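Local coordinates for protein SVS_variant_AS1 (Streptomyces sp. CWA1, PDB 6TJA) that probably cyclises geranylgeranyl diphosphate to the diterpene spiroviolene, as an engineered ancestral form of a bacterial class I terpene cyclase, at residues T76-R90 with D124-F137. Numbering follows the deposited sequence.
Sequences TSLFVYWLFAFDDHR and DRFVPALQDIARRF
Trp82 sends its indole N-H to the backbone carbonyl of Phe126, with NE1 2.9 Å from O and a nearly straight N-H...O angle of 168°. That oxygen also accepts from Leu130 N, so two donors grip it. The second polar link is a salt bridge in the turn leading into the helix of 126-137: Arg90 NH1 lies 2.5 Å from Asp124 OD1 on the syn side, while Phe126 N donates to the same oxygen on its anti side, a capping bond. Bent at chi2 (-99°), Arg90 lays one guanidinium face over Phe126 CD2.

The helix axes approach to 9.6 Å and run nearly antiparallel (159°), consistent with neighbouring helices of the all-helical class I terpene synthase fold; Asp87 and Asp88 probably belong to its aspartate-rich metal-binding motif.

Aromatic contacts follow knobs-into-holes packing. Phe126 wedges among Trp82, Ala85, Phe86 and Arg90; Phe86 presents its edge to the Phe126 face, centroids 5.6 Å apart. Trp82 fills the reciprocal hole, where Leu130 CD1 stands 4.0 Å from its six-membered ring centroid in a CH-pi contact.

Aliphatic packing continues with Ile133, whose CD1 comes 3.7 Å from CA of the engineered Phe79. Leu78 CD1 instead sits over the rim of one face of the Arg136 guanidinium.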
loop_
_atom_site.group_PDB
_atom_site.type_symbol
_atom_site.label_atom_id
_atom_site.label_comp_id
_atom_site.label_asym_id
_atom_site.label_seq_id
_atom_site.Cartn_x
_atom_site.Cartn_y
_atom_site.Cartn_z
ATOM N N THR A 76 -3.767 9.399 -17.464
ATOM C CA THR A 76 -3.906 9.870 -16.060
ATOM C C THR A 76 -5.305 10.478 -15.888
ATOM O O THR A 76 -5.947 10.151 -14.889
ATOM C CB THR A 76 -2.748 10.796 -15.697
ATOM O OG1 THR A 76 -2.766 11.873 -16.630
ATOM C CG2 THR A 76 -1.411 10.089 -15.740
ATOM N N SER A 77 -5.805 11.258 -16.856
ATOM C CA SER A 77 -7.191 11.805 -16.798
ATOM C C SER A 77 -8.222 10.668 -16.695
ATOM O O SER A 77 -9.144 10.788 -15.909
ATOM C CB SER A 77 -7.479 12.715 -17.958
ATOM O OG SER A 77 -6.774 13.940 -17.818
ATOM N N LEU A 78 -8.071 9.578 -17.443
ATOM C CA LEU A 78 -9.002 8.411 -17.356
ATOM C C LEU A 78 -9.100 7.908 -15.911
ATOM O O LEU A 78 -10.227 7.672 -15.423
ATOM C CB LEU A 78 -8.512 7.305 -18.291
ATOM C CG LEU A 78 -8.554 7.653 -19.781
ATOM C CD1 LEU A 78 -8.243 6.426 -20.612
ATOM C CD2 LEU A 78 -9.908 8.224 -20.168
ATOM N N PHE A 79 -7.974 7.731 -15.227
ATOM C CA PHE A 79 -8.011 7.231 -13.832
ATOM C C PHE A 79 -8.790 8.210 -12.968
ATOM O O PHE A 79 -9.350 7.770 -11.977
ATOM C CB PHE A 79 -6.646 7.021 -13.184
ATOM C CG PHE A 79 -6.790 6.591 -11.746
ATOM C CD1 PHE A 79 -7.235 5.314 -11.433
ATOM C CD2 PHE A 79 -6.532 7.466 -10.710
ATOM C CE1 PHE A 79 -7.365 4.900 -10.114
ATOM C CE2 PHE A 79 -6.754 7.078 -9.393
ATOM C CZ PHE A 79 -7.172 5.795 -9.103
ATOM N N VAL A 80 -8.782 9.505 -13.271
ATOM C CA VAL A 80 -9.555 10.458 -12.416
ATOM C C VAL A 80 -11.052 10.206 -12.639
ATOM O O VAL A 80 -11.798 10.261 -11.615
ATOM C CB VAL A 80 -9.198 11.934 -12.630
ATOM C CG1 VAL A 80 -10.148 12.836 -11.834
ATOM C CG2 VAL A 80 -7.752 12.207 -12.256
ATOM N N TYR A 81 -11.476 9.923 -13.885
ATOM C CA TYR A 81 -12.887 9.541 -14.192
ATOM C C TYR A 81 -13.234 8.266 -13.405
ATOM O O TYR A 81 -14.278 8.192 -12.684
ATOM C CB TYR A 81 -13.115 9.348 -15.694
ATOM C CG TYR A 81 -13.221 10.628 -16.488
ATOM C CD1 TYR A 81 -14.353 11.416 -16.421
ATOM C CD2 TYR A 81 -12.190 11.059 -17.300
ATOM C CE1 TYR A 81 -14.458 12.601 -17.141
ATOM C CE2 TYR A 81 -12.292 12.218 -18.050
ATOM C CZ TYR A 81 -13.425 12.997 -17.960
ATOM O OH TYR A 81 -13.503 14.153 -18.645
ATOM N N TRP A 82 -12.390 7.260 -13.580
ATOM C CA TRP A 82 -12.517 5.935 -12.939
ATOM C C TRP A 82 -12.698 6.119 -11.444
ATOM O O TRP A 82 -13.595 5.512 -10.902
ATOM C CB TRP A 82 -11.291 5.077 -13.215
ATOM C CG TRP A 82 -11.479 3.689 -12.711
ATOM C CD1 TRP A 82 -12.035 2.627 -13.367
ATOM C CD2 TRP A 82 -11.128 3.224 -11.408
ATOM N NE1 TRP A 82 -12.011 1.520 -12.572
ATOM C CE2 TRP A 82 -11.489 1.865 -11.352
ATOM C CE3 TRP A 82 -10.538 3.820 -10.293
ATOM C CZ2 TRP A 82 -11.267 1.100 -10.212
ATOM C CZ3 TRP A 82 -10.354 3.067 -9.159
ATOM C CH2 TRP A 82 -10.701 1.724 -9.125
ATOM N N LEU A 83 -11.845 6.927 -10.825
ATOM C CA LEU A 83 -11.844 7.161 -9.371
ATOM C C LEU A 83 -13.187 7.754 -8.965
ATOM O O LEU A 83 -13.768 7.238 -8.003
ATOM C CB LEU A 83 -10.690 8.084 -8.979
ATOM C CG LEU A 83 -10.632 8.493 -7.503
ATOM C CD1 LEU A 83 -9.996 7.406 -6.655
ATOM C CD2 LEU A 83 -9.862 9.791 -7.383
ATOM N N PHE A 84 -13.669 8.792 -9.640
ATOM C CA PHE A 84 -14.966 9.421 -9.266
ATOM C C PHE A 84 -16.073 8.365 -9.383
ATOM O O PHE A 84 -16.908 8.237 -8.483
ATOM C CB PHE A 84 -15.258 10.685 -10.081
ATOM C CG PHE A 84 -14.438 11.885 -9.684
ATOM C CD1 PHE A 84 -14.160 12.157 -8.349
ATOM C CD2 PHE A 84 -13.935 12.744 -10.648
ATOM C CE1 PHE A 84 -13.401 13.263 -7.997
ATOM C CE2 PHE A 84 -13.190 13.862 -10.294
ATOM C CZ PHE A 84 -12.927 14.118 -8.969
ATOM N N ALA A 85 -16.037 7.582 -10.455
ATOM C CA ALA A 85 -17.056 6.561 -10.760
ATOM C C ALA A 85 -16.997 5.442 -9.698
ATOM O O ALA A 85 -18.058 5.057 -9.145
ATOM C CB ALA A 85 -16.831 6.056 -12.154
ATOM N N PHE A 86 -15.808 4.939 -9.381
ATOM C CA PHE A 86 -15.631 3.854 -8.383
ATOM C C PHE A 86 -16.018 4.381 -6.994
ATOM O O PHE A 86 -16.740 3.707 -6.241
ATOM C CB PHE A 86 -14.201 3.310 -8.438
ATOM C CG PHE A 86 -13.957 2.132 -7.534
ATOM C CD1 PHE A 86 -14.043 0.837 -8.026
ATOM C CD2 PHE A 86 -13.620 2.320 -6.201
ATOM C CE1 PHE A 86 -13.804 -0.245 -7.196
ATOM C CE2 PHE A 86 -13.390 1.232 -5.374
ATOM C CZ PHE A 86 -13.503 -0.046 -5.868
ATOM N N ASP A 87 -15.585 5.589 -6.652
ATOM C CA ASP A 87 -15.954 6.188 -5.354
ATOM C C ASP A 87 -17.483 6.193 -5.245
ATOM O O ASP A 87 -17.991 5.687 -4.239
ATOM C CB ASP A 87 -15.381 7.593 -5.158
ATOM C CG ASP A 87 -15.685 8.126 -3.769
ATOM O OD1 ASP A 87 -15.290 7.458 -2.786
ATOM O OD2 ASP A 87 -16.353 9.171 -3.673
ATOM N N ASP A 88 -18.193 6.691 -6.264
ATOM C CA ASP A 88 -19.652 6.992 -6.184
ATOM C C ASP A 88 -20.511 5.708 -6.239
ATOM O O ASP A 88 -21.568 5.722 -5.606
ATOM C CB ASP A 88 -20.059 8.006 -7.255
ATOM C CG ASP A 88 -21.546 8.309 -7.302
ATOM O OD1 ASP A 88 -22.020 9.148 -6.499
ATOM O OD2 ASP A 88 -22.199 7.719 -8.165
ATOM N N HIS A 89 -20.072 4.660 -6.910
ATOM C CA HIS A 89 -20.826 3.434 -7.002
ATOM C C HIS A 89 -20.414 2.315 -6.051
ATOM O O HIS A 89 -21.179 1.433 -5.826
ATOM C CB HIS A 89 -20.753 2.861 -8.407
ATOM C CG HIS A 89 -21.452 3.673 -9.430
ATOM N ND1 HIS A 89 -20.780 4.458 -10.337
ATOM C CD2 HIS A 89 -22.763 3.822 -9.705
ATOM C CE1 HIS A 89 -21.649 5.071 -11.113
ATOM N NE2 HIS A 89 -22.859 4.700 -10.752
ATOM N N ARG A 90 -19.212 2.337 -5.511
ATOM C CA ARG A 90 -18.763 1.240 -4.673
ATOM C C ARG A 90 -18.222 1.586 -3.333
ATOM O O ARG A 90 -18.065 0.744 -2.519
ATOM C CB ARG A 90 -17.630 0.493 -5.362
ATOM C CG ARG A 90 -17.945 -0.037 -6.719
ATOM C CD ARG A 90 -18.303 -1.498 -6.676
ATOM N NE ARG A 90 -19.104 -1.845 -7.818
ATOM C CZ ARG A 90 -18.724 -2.658 -8.781
ATOM N NH1 ARG A 90 -17.539 -3.243 -8.758
ATOM N NH2 ARG A 90 -19.539 -2.871 -9.780
ATOM N N ASP A 124 -17.111 -7.786 -12.405
ATOM C CA ASP A 124 -16.923 -6.418 -12.013
ATOM C C ASP A 124 -16.635 -5.502 -13.173
ATOM O O ASP A 124 -15.620 -5.619 -13.794
ATOM C CB ASP A 124 -15.757 -6.447 -11.132
ATOM C CG ASP A 124 -15.768 -5.389 -10.240
ATOM O OD1 ASP A 124 -16.184 -4.298 -10.632
ATOM O OD2 ASP A 124 -15.517 -5.575 -9.063
ATOM N N ARG A 125 -17.490 -4.529 -13.415
ATOM C CA ARG A 125 -17.319 -3.706 -14.641
ATOM C C ARG A 125 -16.241 -2.628 -14.415
ATOM O O ARG A 125 -15.727 -2.077 -15.423
ATOM C CB ARG A 125 -18.670 -3.110 -15.041
ATOM C CG ARG A 125 -19.285 -2.182 -14.002
ATOM C CD ARG A 125 -20.560 -1.562 -14.542
ATOM N NE ARG A 125 -21.025 -0.425 -13.752
ATOM C CZ ARG A 125 -21.674 -0.515 -12.593
ATOM N NH1 ARG A 125 -21.924 -1.695 -12.046
ATOM N NH2 ARG A 125 -22.051 0.591 -11.977
ATOM N N PHE A 126 -15.886 -2.329 -13.156
ATOM C CA PHE A 126 -14.812 -1.357 -12.845
ATOM C C PHE A 126 -13.451 -1.963 -13.199
ATOM O O PHE A 126 -12.547 -1.188 -13.506
ATOM C CB PHE A 126 -14.921 -0.860 -11.406
ATOM C CG PHE A 126 -16.003 0.171 -11.278
ATOM C CD1 PHE A 126 -15.808 1.461 -11.757
ATOM C CD2 PHE A 126 -17.236 -0.154 -10.724
ATOM C CE1 PHE A 126 -16.836 2.402 -11.708
ATOM C CE2 PHE A 126 -18.258 0.789 -10.663
ATOM C CZ PHE A 126 -18.063 2.061 -11.166
ATOM N N VAL A 127 -13.312 -3.296 -13.186
ATOM C CA VAL A 127 -11.965 -3.939 -13.225
ATOM C C VAL A 127 -11.364 -3.822 -14.626
ATOM O O VAL A 127 -10.238 -3.346 -14.727
ATOM C CB VAL A 127 -11.960 -5.369 -12.657
ATOM C CG1 VAL A 127 -10.820 -6.217 -13.202
ATOM C CG2 VAL A 127 -11.934 -5.323 -11.140
ATOM N N PRO A 128 -12.035 -4.221 -15.733
ATOM C CA PRO A 128 -11.430 -4.126 -17.064
ATOM C C PRO A 128 -11.012 -2.685 -17.415
ATOM O O PRO A 128 -9.921 -2.501 -17.916
ATOM C CB PRO A 128 -12.515 -4.646 -18.040
ATOM C CG PRO A 128 -13.421 -5.495 -17.141
ATOM C CD PRO A 128 -13.381 -4.820 -15.783
ATOM N N ALA A 129 -11.841 -1.700 -17.076
ATOM C CA ALA A 129 -11.525 -0.258 -17.216
ATOM C C ALA A 129 -10.194 0.092 -16.511
ATOM O O ALA A 129 -9.323 0.744 -17.161
ATOM C CB ALA A 129 -12.683 0.553 -16.686
ATOM N N LEU A 130 -10.034 -0.313 -15.240
ATOM C CA LEU A 130 -8.798 -0.053 -14.460
ATOM C C LEU A 130 -7.631 -0.725 -15.166
ATOM O O LEU A 130 -6.538 -0.149 -15.168
ATOM C CB LEU A 130 -8.920 -0.565 -13.015
ATOM C CG LEU A 130 -7.717 -0.250 -12.126
ATOM C CD1 LEU A 130 -7.484 1.261 -12.052
ATOM C CD2 LEU A 130 -7.863 -0.815 -10.725
ATOM N N GLN A 131 -7.837 -1.922 -15.710
ATOM C CA GLN A 131 -6.733 -2.713 -16.317
ATOM C C GLN A 131 -6.248 -2.032 -17.602
ATOM O O GLN A 131 -5.039 -2.165 -17.914
ATOM C CB GLN A 131 -7.166 -4.158 -16.544
ATOM C CG GLN A 131 -7.182 -4.972 -15.259
ATOM C CD GLN A 131 -7.440 -6.429 -15.533
ATOM O OE1 GLN A 131 -8.411 -6.763 -16.190
ATOM N NE2 GLN A 131 -6.580 -7.296 -15.017
ATOM N N ASP A 132 -7.153 -1.369 -18.320
ATOM C CA ASP A 132 -6.847 -0.608 -19.553
ATOM C C ASP A 132 -5.989 0.602 -19.167
ATOM O O ASP A 132 -4.927 0.811 -19.773
ATOM C CB ASP A 132 -8.123 -0.127 -20.246
ATOM C CG ASP A 132 -7.824 0.570 -21.567
ATOM O OD1 ASP A 132 -7.358 -0.111 -22.518
ATOM O OD2 ASP A 132 -7.979 1.782 -21.608
ATOM N N ILE A 133 -6.427 1.343 -18.144
ATOM C CA ILE A 133 -5.635 2.459 -17.573
ATOM C C ILE A 133 -4.264 1.903 -17.211
ATOM O O ILE A 133 -3.285 2.481 -17.660
ATOM C CB ILE A 133 -6.317 3.114 -16.367
ATOM C CG1 ILE A 133 -7.589 3.857 -16.776
ATOM C CG2 ILE A 133 -5.329 4.025 -15.654
ATOM C CD1 ILE A 133 -8.582 4.056 -15.634
ATOM N N ALA A 134 -4.200 0.806 -16.458
ATOM C CA ALA A 134 -2.915 0.217 -16.009
ATOM C C ALA A 134 -2.027 -0.108 -17.215
ATOM O O ALA A 134 -0.816 0.126 -17.118
ATOM C CB ALA A 134 -3.141 -1.007 -15.169
ATOM N N ARG A 135 -2.606 -0.656 -18.289
ATOM C CA ARG A 135 -1.861 -1.065 -19.509
ATOM C C ARG A 135 -1.232 0.202 -20.110
ATOM O O ARG A 135 -0.012 0.204 -20.430
ATOM C CB ARG A 135 -2.798 -1.792 -20.481
ATOM C CG ARG A 135 -2.115 -2.214 -21.779
ATOM C CD ARG A 135 -3.073 -2.585 -22.902
ATOM N NE ARG A 135 -4.164 -1.621 -23.064
ATOM C CZ ARG A 135 -4.059 -0.384 -23.572
ATOM N NH1 ARG A 135 -2.891 0.104 -23.978
ATOM N NH2 ARG A 135 -5.147 0.368 -23.657
ATOM N N ARG A 136 -2.016 1.273 -20.190
ATOM C CA ARG A 136 -1.507 2.593 -20.635
ATOM C C ARG A 136 -0.303 2.996 -19.771
ATOM O O ARG A 136 0.731 3.363 -20.344
ATOM C CB ARG A 136 -2.639 3.622 -20.599
ATOM C CG ARG A 136 -3.696 3.381 -21.666
ATOM C CD ARG A 136 -4.962 4.182 -21.467
ATOM N NE ARG A 136 -6.002 3.799 -22.432
ATOM C CZ ARG A 136 -6.317 4.466 -23.538
ATOM N NH1 ARG A 136 -5.699 5.580 -23.893
ATOM N NH2 ARG A 136 -7.269 4.005 -24.309
ATOM N N PHE A 137 -0.414 2.934 -18.444
ATOM C CA PHE A 137 0.643 3.418 -17.516
ATOM C C PHE A 137 1.908 2.620 -17.771
ATOM O O PHE A 137 2.971 3.210 -17.734
ATOM C CB PHE A 137 0.216 3.302 -16.055
ATOM C CG PHE A 137 -0.772 4.338 -15.587
ATOM C CD1 PHE A 137 -1.309 5.268 -16.456
ATOM C CD2 PHE A 137 -1.182 4.354 -14.269
ATOM C CE1 PHE A 137 -2.209 6.222 -16.004
ATOM C CE2 PHE A 137 -2.062 5.319 -13.814
ATOM C CZ PHE A 137 -2.568 6.256 -14.681
#